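Local coordinates for SH2 domain-containing protein 3C (Homo sapiens, PDB 3T6G), which is an adapter in cell adhesion and migration signalling whose closed C-terminal Ras-GEF-like domain cannot perform canonical nucleotide exchange but binds BCAR1, at residues Arg55-Val60 with Ala136-Thr141; Ile108-Asp113 with Ala149-Ala154; Lys130-Ala135 with Lys183-Phe188. The protein carries 2 engineered substitutions. One frame throughout, in Å; residues are numbered along the deposited sequence.

Contact 1 of 3, residues Arg55-Val60 with Ala136-Thr141; sequences RHVTKV and AELRGT
Val57 and Thr58 meet one side chain, Leu138, where two helices of the all-helical Cdc25-homology (Ras-GEF) domain face each other. Helix 50-64 supplies the first pair and the C-terminal part of helix 121-140 supplies the leucine. The touching is done by one branch of Leu138, CD2. A chi1 of -70° puts Leu138 CG beside the backbone N, CD1 continues the extended chain (chi2 169°), and CD2 branches off toward Val57 and Thr58. CD2 comes within 4.1 Å of Val57 CG2, and the two side chains cross at about a right angle. Thr58 runs past the leucine in the opposite direction, with its OG1 3.9 Å from Leu138 CD2. This oxygen is polar but has partners elsewhere. It bonds to Ala54 O one turn back in its own helix and to Asn144 ND2. Asn144 also bonds to the backbone of Leu138, so it bridges the two sides. All three touching residues are buried, and Leu138 also packs on Phe148 of helix 145-155. Beside it, Glu137 forms a salt bridge with Arg51 of helix 50-64. The same Glu137 OE1 accepts a bond of 2.6 Å from Thr141 OG1, which sits above the carboxylate, 44° out of its plane.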
ATOM      1  N   ARG A  55      -0.651  -6.160 -18.517  1.00 62.23           N
ATOM      2  CA  ARG A  55      -0.807  -7.546 -18.133  1.00 55.44           C
ATOM      3  C   ARG A  55       0.458  -8.021 -17.443  1.00 57.43           C
ATOM      4  O   ARG A  55       0.404  -8.725 -16.434  1.00 53.44           O
ATOM      5  CB  ARG A  55      -1.110  -8.413 -19.338  1.00 50.23           C
ATOM      6  CG  ARG A  55      -2.580  -8.517 -19.665  1.00 63.93           C
ATOM      7  CD  ARG A  55      -2.818  -9.618 -20.705  1.00 84.23           C
ATOM      8  NE  ARG A  55      -3.978  -9.341 -21.546  1.00 92.94           N
ATOM      9  CZ  ARG A  55      -3.914  -8.845 -22.777  1.00104.83           C
ATOM     10  NH1 ARG A  55      -2.735  -8.585 -23.331  1.00114.10           N
ATOM     11  NH2 ARG A  55      -5.029  -8.622 -23.462  1.00109.51           N
ATOM     12  N   HIS A  56       1.605  -7.622 -17.969  1.00 55.00           N
ATOM     13  CA  HIS A  56       2.853  -8.072 -17.380  1.00 53.69           C
ATOM     14  C   HIS A  56       3.090  -7.607 -15.937  1.00 67.66           C
ATOM     15  O   HIS A  56       3.479  -8.423 -15.106  1.00 64.36           O
ATOM     16  CB  HIS A  56       4.024  -7.728 -18.280  1.00 42.76           C
ATOM     17  CG  HIS A  56       4.173  -8.678 -19.429  1.00 56.43           C
ATOM     18  ND1 HIS A  56       3.190  -8.845 -20.381  1.00 53.16           N
ATOM     19  CD2 HIS A  56       5.152  -9.561 -19.737  1.00 57.92           C
ATOM     20  CE1 HIS A  56       3.569  -9.768 -21.239  1.00 51.59           C
ATOM     21  NE2 HIS A  56       4.761 -10.216 -20.878  1.00 57.20           N
ATOM     22  N   VAL A  57       2.855  -6.315 -15.642  1.00 66.81           N
ATOM     23  CA  VAL A  57       3.121  -5.789 -14.304  1.00 57.78           C
ATOM     24  C   VAL A  57       2.147  -6.330 -13.304  1.00 52.54           C
ATOM     25  O   VAL A  57       2.494  -6.478 -12.148  1.00 47.87           O
ATOM     26  CB  VAL A  57       2.909  -4.278 -14.152  1.00 58.07           C
ATOM     27  CG1 VAL A  57       4.164  -3.617 -13.608  1.00 56.61           C
ATOM     28  CG2 VAL A  57       2.401  -3.679 -15.412  1.00 63.32           C
ATOM     29  N   THR A  58       0.901  -6.500 -13.738  1.00 46.85           N
ATOM     30  CA  THR A  58      -0.141  -6.991 -12.884  1.00 54.02           C
ATOM     31  C   THR A  58       0.262  -8.365 -12.386  1.00 67.29           C
ATOM     32  O   THR A  58       0.077  -8.669 -11.208  1.00 56.61           O
ATOM     33  CB  THR A  58      -1.449  -7.114 -13.629  1.00 55.37           C
ATOM     34  OG1 THR A  58      -1.923  -5.809 -13.948  1.00 57.22           O
ATOM     35  CG2 THR A  58      -2.480  -7.807 -12.753  1.00 56.77           C
ATOM     36  N   LYS A  59       0.816  -9.187 -13.284  1.00 68.97           N
ATOM     37  CA  LYS A  59       1.215 -10.544 -12.920  1.00 63.47           C
ATOM     38  C   LYS A  59       2.235 -10.485 -11.794  1.00 59.05           C
ATOM     39  O   LYS A  59       2.099 -11.141 -10.763  1.00 54.31           O
ATOM     40  CB  LYS A  59       1.830 -11.264 -14.112  1.00 64.36           C
ATOM     41  CG  LYS A  59       1.621 -12.772 -14.105  1.00 70.78           C
ATOM     42  CD  LYS A  59       2.679 -13.544 -13.334  1.00 71.73           C
ATOM     43  CE  LYS A  59       3.291 -14.686 -14.194  1.00 92.17           C
ATOM     44  NZ  LYS A  59       2.326 -15.744 -14.640  1.00 83.14           N
ATOM     45  N   VAL A  60       3.269  -9.690 -12.010  1.00 50.51           N
ATOM     46  CA  VAL A  60       4.347  -9.597 -11.053  1.00 47.02           C
ATOM     47  C   VAL A  60       3.842  -8.965  -9.755  1.00 56.21           C
ATOM     48  O   VAL A  60       4.231  -9.367  -8.670  1.00 53.66           O
ATOM     49  CB  VAL A  60       5.478  -8.778 -11.656  1.00 46.10           C
ATOM     50  CG1 VAL A  60       6.585  -8.586 -10.660  1.00 45.33           C
ATOM     51  CG2 VAL A  60       6.008  -9.493 -12.924  1.00 49.68           C
ATOM     52  N   ALA A 136      -4.325   3.939 -17.764  1.00 54.95           N
ATOM     53  CA  ALA A 136      -5.739   3.707 -18.037  1.00 57.81           C
ATOM     54  C   ALA A 136      -6.027   2.208 -18.122  1.00 61.11           C
ATOM     55  O   ALA A 136      -7.078   1.742 -17.686  1.00 62.74           O
ATOM     56  CB  ALA A 136      -6.210   4.456 -19.323  1.00 41.24           C
ATOM     57  N   GLU A 137      -5.091   1.451 -18.688  1.00 64.39           N
ATOM     58  CA  GLU A 137      -5.264   0.005 -18.820  1.00 67.08           C
ATOM     59  C   GLU A 137      -5.194  -0.693 -17.448  1.00 66.39           C
ATOM     60  O   GLU A 137      -6.053  -1.492 -17.083  1.00 68.52           O
ATOM     61  CB  GLU A 137      -4.207  -0.569 -19.762  1.00 62.22           C
ATOM     62  CG  GLU A 137      -4.471  -0.296 -21.225  1.00 67.89           C
ATOM     63  CD  GLU A 137      -5.636  -1.104 -21.742  1.00 79.38           C
ATOM     64  OE1 GLU A 137      -5.780  -2.271 -21.317  1.00 78.99           O
ATOM     65  OE2 GLU A 137      -6.418  -0.570 -22.557  1.00 87.39           O
ATOM     66  N   LEU A 138      -4.152  -0.388 -16.698  1.00 53.66           N
ATOM     67  CA  LEU A 138      -4.054  -0.851 -15.333  1.00 53.76           C
ATOM     68  C   LEU A 138      -5.373  -0.623 -14.601  1.00 57.86           C
ATOM     69  O   LEU A 138      -5.884  -1.509 -13.911  1.00 57.50           O
ATOM     70  CB  LEU A 138      -2.907  -0.123 -14.642  1.00 43.92           C
ATOM     71  CG  LEU A 138      -1.559  -0.568 -15.196  1.00 51.11           C
ATOM     72  CD1 LEU A 138      -0.404   0.305 -14.724  1.00 47.72           C
ATOM     73  CD2 LEU A 138      -1.332  -2.050 -14.855  1.00 53.01           C
ATOM     74  N   ARG A 139      -5.957   0.551 -14.786  1.00 56.97           N
ATOM     75  CA  ARG A 139      -7.130   0.887 -14.000  1.00 62.15           C
ATOM     76  C   ARG A 139      -8.378   0.195 -14.486  1.00 68.41           C
ATOM     77  O   ARG A 139      -9.229  -0.188 -13.686  1.00 79.47           O
ATOM     78  CB  ARG A 139      -7.366   2.386 -13.995  1.00 67.37           C
ATOM     79  CG  ARG A 139      -8.812   2.732 -14.206  1.00 70.12           C
ATOM     80  CD  ARG A 139      -9.137   4.047 -13.587  1.00 71.93           C
ATOM     81  NE  ARG A 139     -10.450   3.979 -12.984  1.00 85.07           N
ATOM     82  CZ  ARG A 139     -11.532   4.518 -13.515  1.00 99.31           C
ATOM     83  NH1 ARG A 139     -11.437   5.180 -14.660  1.00105.85           N
ATOM     84  NH2 ARG A 139     -12.701   4.405 -12.896  1.00105.19           N
ATOM     85  N   GLY A 140      -8.489   0.036 -15.799  1.00 69.85           N
ATOM     86  CA  GLY A 140      -9.731  -0.413 -16.402  1.00 68.30           C
ATOM     87  C   GLY A 140      -9.727  -1.853 -16.854  1.00 73.52           C
ATOM     88  O   GLY A 140     -10.615  -2.620 -16.514  1.00 85.05           O
ATOM     89  N   THR A 141      -8.734  -2.222 -17.642  1.00 70.53           N
ATOM     90  CA  THR A 141      -8.648  -3.584 -18.134  1.00 66.68           C
ATOM     91  C   THR A 141      -8.206  -4.528 -17.012  1.00 65.29           C
ATOM     92  O   THR A 141      -8.866  -5.533 -16.735  1.00 65.54           O
ATOM     93  CB  THR A 141      -7.672  -3.679 -19.321  1.00 60.76           C
ATOM     94  OG1 THR A 141      -8.136  -2.844 -20.382  1.00 66.64           O
ATOM     95  CG2 THR A 141      -7.613  -5.080 -19.826  1.00 57.21           C
TER

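Contact 2 of 3, residues Ile108-Asp113 with Ala149-Ala154; sequences IMLAVD and AAVMGA
Leu110 and Ala154 bury the most surface here, with Val151 next. The helix carrying residues 108-113 crosses the helix carrying residues 149-154 at -42°, and the segment axes approach to 8.5 Å. Both belong to the helical core of the Ras-GEF domain. Leu110 touches with two parts of its side chain. Its base packs on the methyl of Ala154, with Leu110 CB and Ala154 CB 3.8 Å apart. Its far end reaches Val151. There chi1 of -61° sets CG beside the backbone N, and the chain then runs straight out to CD1. Leu110 CD1 lies 3.3 Å from Val151 CG2, which is tight for two methyl groups. The two side chains slant across each other. On Val151 the touching branch, CG2, lies beside the backbone N. Val151 also packs on Thr131 and Ala135 of helix 121-140, so it stands between two helices. The CB of Ala154 points toward the other helix. Its small methyl lets the backbones come close, and the CA atoms of Ala111 and Ala154 are 5.4 Å apart. Ala154 CB also faces the backbone of the partner helix, 4.3 Å from Ala111 N. Close by, Ser107 OG bonds to Ala150 O and adds a polar tie between the helices. No hydrogen bond joins the two segments themselves. Their attraction is therefore apolar, made by methyl and methylene groups, and its strength should depend on close fit and on burial from water.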
ATOM      1  N   ILE A 108       9.856   5.549 -10.161  1.00 52.56           N
ATOM      2  CA  ILE A 108      11.157   5.993 -10.619  1.00 56.20           C
ATOM      3  C   ILE A 108      11.502   5.398 -12.008  1.00 62.49           C
ATOM      4  O   ILE A 108      11.922   6.114 -12.918  1.00 64.84           O
ATOM      5  CB  ILE A 108      12.229   5.610  -9.600  1.00 52.82           C
ATOM      6  CG1 ILE A 108      11.928   6.274  -8.249  1.00 60.68           C
ATOM      7  CG2 ILE A 108      13.598   6.012 -10.097  1.00 50.22           C
ATOM      8  CD1 ILE A 108      13.105   6.241  -7.269  1.00 62.79           C
ATOM      9  N   MET A 109      11.314   4.087 -12.154  1.00 55.03           N
ATOM     10  CA  MET A 109      11.645   3.369 -13.383  1.00 53.47           C
ATOM     11  C   MET A 109      10.935   4.035 -14.550  1.00 53.15           C
ATOM     12  O   MET A 109      11.567   4.451 -15.509  1.00 55.26           O
ATOM     13  CB  MET A 109      11.189   1.901 -13.274  1.00 50.33           C
ATOM     14  CG  MET A 109      11.308   1.081 -14.570  1.00 52.36           C
ATOM     15  SD  MET A 109      13.041   0.716 -14.813  1.00 77.34           S
ATOM     16  CE  MET A 109      12.941  -0.712 -15.890  1.00395.73           C
ATOM     17  N   LEU A 110       9.611   4.121 -14.453  1.00 48.01           N
ATOM     18  CA  LEU A 110       8.806   4.791 -15.457  1.00 58.53           C
ATOM     19  C   LEU A 110       9.270   6.246 -15.711  1.00 67.01           C
ATOM     20  O   LEU A 110       9.342   6.678 -16.855  1.00 63.90           O
ATOM     21  CB  LEU A 110       7.311   4.717 -15.088  1.00 48.78           C
ATOM     22  CG  LEU A 110       6.878   3.248 -15.038  1.00 47.27           C
ATOM     23  CD1 LEU A 110       5.401   3.049 -14.739  1.00 44.36           C
ATOM     24  CD2 LEU A 110       7.232   2.609 -16.362  1.00 44.24           C
ATOM     25  N   ALA A 111       9.597   6.989 -14.656  1.00 70.25           N
ATOM     26  CA  ALA A 111      10.022   8.377 -14.836  1.00 64.99           C
ATOM     27  C   ALA A 111      11.347   8.463 -15.593  1.00 66.98           C
ATOM     28  O   ALA A 111      11.545   9.360 -16.412  1.00 65.81           O
ATOM     29  CB  ALA A 111      10.125   9.089 -13.503  1.00 59.71           C
ATOM     30  N   VAL A 112      12.245   7.525 -15.314  1.00 58.15           N
ATOM     31  CA  VAL A 112      13.560   7.509 -15.937  1.00 54.23           C
ATOM     32  C   VAL A 112      13.490   7.173 -17.445  1.00 59.61           C
ATOM     33  O   VAL A 112      14.326   7.610 -18.251  1.00 52.30           O
ATOM     34  CB  VAL A 112      14.471   6.494 -15.225  1.00 54.46           C
ATOM     35  CG1 VAL A 112      15.780   6.293 -15.991  1.00 50.15           C
ATOM     36  CG2 VAL A 112      14.731   6.939 -13.785  1.00 57.95           C
ATOM     37  N   ASP A 113      12.495   6.383 -17.820  1.00 59.48           N
ATOM     38  CA  ASP A 113      12.370   5.964 -19.200  1.00 62.69           C
ATOM     39  C   ASP A 113      11.960   7.212 -19.941  1.00 63.73           C
ATOM     40  O   ASP A 113      12.500   7.535 -20.998  1.00 60.25           O
ATOM     41  CB  ASP A 113      11.289   4.894 -19.325  1.00 68.68           C
ATOM     42  CG  ASP A 113      11.185   4.334 -20.725  1.00 69.34           C
ATOM     43  OD1 ASP A 113      12.244   4.179 -21.366  1.00 69.95           O
ATOM     44  OD2 ASP A 113      10.049   4.039 -21.173  1.00 64.07           O
ATOM     45  N   ALA A 149      -1.610   3.353  -9.581  1.00 63.86           N
ATOM     46  CA  ALA A 149      -1.209   4.501  -8.764  1.00 56.87           C
ATOM     47  C   ALA A 149       0.291   4.709  -8.816  1.00 58.66           C
ATOM     48  O   ALA A 149       0.777   5.824  -8.656  1.00 58.46           O
ATOM     49  CB  ALA A 149      -1.668   4.325  -7.308  1.00 53.37           C
ATOM     50  N   ALA A 150       1.036   3.625  -9.003  1.00 53.71           N
ATOM     51  CA  ALA A 150       2.468   3.761  -9.177  1.00 55.64           C
ATOM     52  C   ALA A 150       2.762   4.474 -10.516  1.00 57.51           C
ATOM     53  O   ALA A 150       3.769   5.175 -10.653  1.00 57.39           O
ATOM     54  CB  ALA A 150       3.152   2.381  -9.114  1.00 49.76           C
ATOM     55  N   VAL A 151       1.871   4.311 -11.496  1.00 47.31           N
ATOM     56  CA  VAL A 151       2.108   4.881 -12.813  1.00 58.47           C
ATOM     57  C   VAL A 151       1.757   6.365 -12.828  1.00 61.46           C
ATOM     58  O   VAL A 151       2.566   7.183 -13.268  1.00 66.43           O
ATOM     59  CB  VAL A 151       1.388   4.100 -13.934  1.00 61.60           C
ATOM     60  CG1 VAL A 151       1.281   4.949 -15.192  1.00 60.07           C
ATOM     61  CG2 VAL A 151       2.132   2.753 -14.218  1.00 51.27           C
ATOM     62  N   MET A 152       0.552   6.688 -12.358  1.00 52.18           N
ATOM     63  CA  MET A 152       0.160   8.050 -11.976  1.00 58.25           C
ATOM     64  C   MET A 152       1.194   8.728 -11.058  1.00 62.75           C
ATOM     65  O   MET A 152       1.508   9.896 -11.229  1.00 67.42           O
ATOM     66  CB  MET A 152      -1.196   8.015 -11.273  1.00 51.06           C
ATOM     67  CG  MET A 152      -2.289   7.371 -12.121  1.00 53.56           C
ATOM     68  SD  MET A 152      -2.817   8.464 -13.458  1.00 63.24           S
ATOM     69  CE  MET A 152      -3.309   9.893 -12.506  1.00 56.26           C
ATOM     70  N   GLY A 153       1.730   7.997 -10.090  1.00 59.10           N
ATOM     71  CA  GLY A 153       2.836   8.513  -9.308  1.00 49.82           C
ATOM     72  C   GLY A 153       3.979   9.007 -10.178  1.00 54.46           C
ATOM     73  O   GLY A 153       4.531  10.070  -9.938  1.00 65.42           O
ATOM     74  N   ALA A 154       4.338   8.242 -11.203  1.00 52.75           N
ATOM     75  CA  ALA A 154       5.380   8.666 -12.154  1.00 49.87           C
ATOM     76  C   ALA A 154       5.008   9.971 -12.905  1.00 59.98           C
ATOM     77  O   ALA A 154       5.825  10.890 -13.039  1.00 55.66           O
ATOM     78  CB  ALA A 154       5.633   7.577 -13.144  1.00 43.92           C
TER

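Contact 3 of 3, residues Lys130-Ala135 with Lys183-Phe188; sequences KTIQLA and KKLKPF
Leu185 bridges the gap to Ile132 and Ala135, joining helix 175-193 to helix 121-140 in the helical Ras-GEF domain. Segment 183-188 starts with a wider pi-type turn, Lys183 to Leu185, and the last of these residues makes the contact with a single methyl, CD1. Leu185 CG stands beside the backbone N (chi1 -59°), and chi2 near 180° carries CD1 straight away from its own helix. The methyl lies 4.0 Å from Ile132 O, a van der Waals contact with a carbonyl oxygen. On the side chain, Leu185 CD1 is 4.2 Å from Ile132 CG2, the branch set anti to the backbone N. The same CD1 also comes within 4.3 Å of the CB of Ala135, which lies about one turn beyond Ile132 in helix 121-140. Lys186 heads elsewhere, packing on Tyr181, with weak, long ion pairs to Glu182 and Asp156. Pro187 has no N-H to give to the preceding turn, and the helix kinks here. Phe188 makes a cation-pi interaction with Arg139, a second link to helix 121-140 beyond the leucine. Helical bonding is resumed after the kink, where Phe188 N bonds to Lys184 O at 3.3 Å.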
ATOM      1  N   LYS A 130       1.700   7.194 -23.825  1.00 72.98           N
ATOM      2  CA  LYS A 130       1.647   5.756 -23.700  1.00 71.36           C
ATOM      3  C   LYS A 130       1.698   5.363 -22.223  1.00 68.21           C
ATOM      4  O   LYS A 130       1.021   4.427 -21.794  1.00 66.13           O
ATOM      5  CB  LYS A 130       2.805   5.126 -24.466  1.00 71.72           C
ATOM      6  CG  LYS A 130       2.677   3.626 -24.617  1.00 71.71           C
ATOM      7  CD  LYS A 130       4.001   3.007 -24.975  1.00 68.96           C
ATOM      8  CE  LYS A 130       3.851   1.512 -25.119  1.00 72.02           C
ATOM      9  NZ  LYS A 130       5.192   0.895 -25.114  1.00 76.52           N
ATOM     10  N   THR A 131       2.495   6.081 -21.440  1.00 59.96           N
ATOM     11  CA  THR A 131       2.448   5.904 -19.994  1.00 56.54           C
ATOM     12  C   THR A 131       1.023   6.090 -19.446  1.00 56.75           C
ATOM     13  O   THR A 131       0.563   5.303 -18.634  1.00 68.82           O
ATOM     14  CB  THR A 131       3.378   6.865 -19.292  1.00 62.88           C
ATOM     15  OG1 THR A 131       4.695   6.709 -19.822  1.00 71.78           O
ATOM     16  CG2 THR A 131       3.407   6.551 -17.819  1.00 61.00           C
ATOM     17  N   ILE A 132       0.324   7.120 -19.913  1.00 54.99           N
ATOM     18  CA  ILE A 132      -1.080   7.349 -19.569  1.00 57.10           C
ATOM     19  C   ILE A 132      -1.999   6.210 -20.012  1.00 63.82           C
ATOM     20  O   ILE A 132      -2.879   5.791 -19.262  1.00 72.06           O
ATOM     21  CB  ILE A 132      -1.576   8.709 -20.160  1.00 59.20           C
ATOM     22  CG1 ILE A 132      -0.983   9.869 -19.367  1.00 57.06           C
ATOM     23  CG2 ILE A 132      -3.112   8.818 -20.181  1.00 46.49           C
ATOM     24  CD1 ILE A 132      -0.871  11.142 -20.186  1.00 55.48           C
ATOM     25  N   GLN A 133      -1.810   5.730 -21.236  1.00 62.62           N
ATOM     26  CA  GLN A 133      -2.517   4.548 -21.704  1.00 62.00           C
ATOM     27  C   GLN A 133      -2.240   3.357 -20.759  1.00 63.34           C
ATOM     28  O   GLN A 133      -3.157   2.617 -20.395  1.00 63.44           O
ATOM     29  CB  GLN A 133      -2.106   4.211 -23.143  0.89 69.82           C
ATOM     30  CG  GLN A 133      -2.619   5.195 -24.229  1.00 68.30           C
ATOM     31  OE1 GLN A 133      -1.223   4.231 -25.961  1.00 69.28           O
ATOM     32  NE2 GLN A 133      -3.333   4.767 -26.516  0.85 68.10           N
ATOM     33  N   LEU A 134      -0.986   3.177 -20.350  1.00 55.43           N
ATOM     34  CA  LEU A 134      -0.684   2.137 -19.372  1.00 63.63           C
ATOM     35  C   LEU A 134      -1.502   2.335 -18.085  1.00 70.15           C
ATOM     36  O   LEU A 134      -2.063   1.378 -17.546  1.00 72.52           O
ATOM     37  CB  LEU A 134       0.815   2.067 -19.041  1.00 59.91           C
ATOM     38  CG  LEU A 134       1.152   1.099 -17.888  1.00 57.54           C
ATOM     39  CD1 LEU A 134       0.433  -0.239 -18.069  1.00 55.59           C
ATOM     40  CD2 LEU A 134       2.669   0.875 -17.685  1.00 43.99           C
ATOM     41  N   ALA A 135      -1.573   3.567 -17.590  1.00 59.39           N
ATOM     42  CA  ALA A 135      -2.329   3.820 -16.369  1.00 50.96           C
ATOM     43  C   ALA A 135      -3.821   3.599 -16.584  1.00 55.89           C
ATOM     44  O   ALA A 135      -4.511   3.110 -15.692  1.00 63.01           O
ATOM     45  CB  ALA A 135      -2.059   5.207 -15.826  1.00 53.12           C
ATOM     46  N   LYS A 183      -8.885  14.677 -16.533  1.00 83.59           N
ATOM     47  CA  LYS A 183     -10.313  14.712 -16.267  1.00 82.24           C
ATOM     48  C   LYS A 183     -10.898  13.376 -15.811  1.00 85.20           C
ATOM     49  O   LYS A 183     -12.023  13.331 -15.326  1.00 91.20           O
ATOM     50  CB  LYS A 183     -11.058  15.231 -17.505  1.00 86.49           C
ATOM     51  CG  LYS A 183     -10.854  16.728 -17.781  1.00 97.49           C
ATOM     52  CD  LYS A 183     -11.549  17.599 -16.734  1.00103.09           C
ATOM     53  CE  LYS A 183     -11.425  19.082 -17.052  1.00108.58           C
ATOM     54  NZ  LYS A 183     -12.106  19.938 -16.027  1.00113.57           N
ATOM     55  N   LYS A 184     -10.150  12.289 -15.968  1.00 86.94           N
ATOM     56  CA  LYS A 184     -10.666  10.977 -15.578  1.00 87.18           C
ATOM     57  C   LYS A 184      -9.790  10.299 -14.543  1.00 82.17           C
ATOM     58  O   LYS A 184     -10.239  10.001 -13.441  1.00 87.35           O
ATOM     59  CB  LYS A 184     -10.822  10.068 -16.798  1.00 85.55           C
ATOM     60  CG  LYS A 184     -11.795  10.603 -17.850  1.00 91.82           C
ATOM     61  CD  LYS A 184     -13.230  10.628 -17.348  1.00 92.28           C
ATOM     62  CE  LYS A 184     -14.144  11.334 -18.334  1.00 98.41           C
ATOM     63  NZ  LYS A 184     -15.430  11.755 -17.693  1.00 99.59           N
ATOM     64  N   LEU A 185      -8.534  10.075 -14.909  1.00 71.34           N
ATOM     65  CA  LEU A 185      -7.631   9.295 -14.095  1.00 71.85           C
ATOM     66  C   LEU A 185      -7.234   9.985 -12.817  1.00 70.99           C
ATOM     67  O   LEU A 185      -7.278   9.380 -11.739  1.00 72.97           O
ATOM     68  CB  LEU A 185      -6.369   8.956 -14.885  1.00 68.30           C
ATOM     69  CG  LEU A 185      -6.667   8.173 -16.149  1.00 63.78           C
ATOM     70  CD1 LEU A 185      -5.371   7.767 -16.852  1.00 56.40           C
ATOM     71  CD2 LEU A 185      -7.527   6.972 -15.779  1.00 58.06           C
ATOM     72  N   LYS A 186      -6.802  11.234 -12.949  1.00 65.19           N
ATOM     73  CA  LYS A 186      -6.270  11.991 -11.818  1.00 71.14           C
ATOM     74  C   LYS A 186      -7.258  12.110 -10.656  1.00 70.21           C
ATOM     75  O   LYS A 186      -6.897  11.873  -9.490  1.00 67.40           O
ATOM     76  CB  LYS A 186      -5.815  13.378 -12.261  1.00 70.67           C
ATOM     77  CG  LYS A 186      -4.430  13.723 -11.768  1.00 68.59           C
ATOM     78  CD  LYS A 186      -3.916  14.977 -12.410  1.00 80.53           C
ATOM     79  CE  LYS A 186      -2.558  15.342 -11.858  1.00 90.99           C
ATOM     80  NZ  LYS A 186      -1.987  16.487 -12.624  1.00102.10           N
ATOM     81  N   PRO A 187      -8.505  12.475 -10.976  1.00 62.65           N
ATOM     82  CA  PRO A 187      -9.570  12.672  -9.985  1.00 68.43           C
ATOM     83  C   PRO A 187     -10.136  11.353  -9.463  1.00 80.83           C
ATOM     84  O   PRO A 187     -10.746  11.318  -8.393  1.00 86.80           O
ATOM     85  CB  PRO A 187     -10.645  13.455 -10.758  1.00 61.63           C
ATOM     86  CG  PRO A 187      -9.936  13.984 -12.008  1.00 64.51           C
ATOM     87  CD  PRO A 187      -8.887  12.950 -12.315  1.00 62.17           C
ATOM     88  N   PHE A 188      -9.948  10.279 -10.216  1.00 85.55           N
ATOM     89  CA  PHE A 188     -10.323   8.950  -9.743  1.00 79.19           C
ATOM     90  C   PHE A 188      -9.401   8.590  -8.594  1.00 70.56           C
ATOM     91  O   PHE A 188      -9.833   8.192  -7.518  1.00 74.80           O
ATOM     92  CB  PHE A 188     -10.150   7.938 -10.865  1.00 72.77           C
ATOM     93  CG  PHE A 188     -10.506   6.526 -10.482  1.00 72.89           C
ATOM     94  CD1 PHE A 188     -11.828   6.144 -10.337  1.00 79.25           C
ATOM     95  CD2 PHE A 188      -9.517   5.570 -10.309  1.00 73.04           C
ATOM     96  CE1 PHE A 188     -12.154   4.839 -10.007  1.00 81.28           C
ATOM     97  CE2 PHE A 188      -9.837   4.256  -9.987  1.00 71.23           C
ATOM     98  CZ  PHE A 188     -11.154   3.893  -9.835  1.00 74.36           C
TER

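In the fold
Of the helices involved, 50-64 comes first from the N terminus, and helix 121-140 packs back on it to close contact 1. Helix 93-115 opens contact 2 inside that span, and helix 145-155 closes it beyond. Contact 3 starts on helix 121-140 just before residues 136-141 and ends on helix 175-193. Each pair of contacts crosses along the chain, and none encloses another. Helix 121-140 serves contacts 1 and 3. Helix 145-155 packs beside it: Val151 CG2 is 3.6 Å from Leu138 CD1, and Met152 reaches Leu185 and Lys186. Five helices of the Ras-GEF domain are thereby tied into one interior.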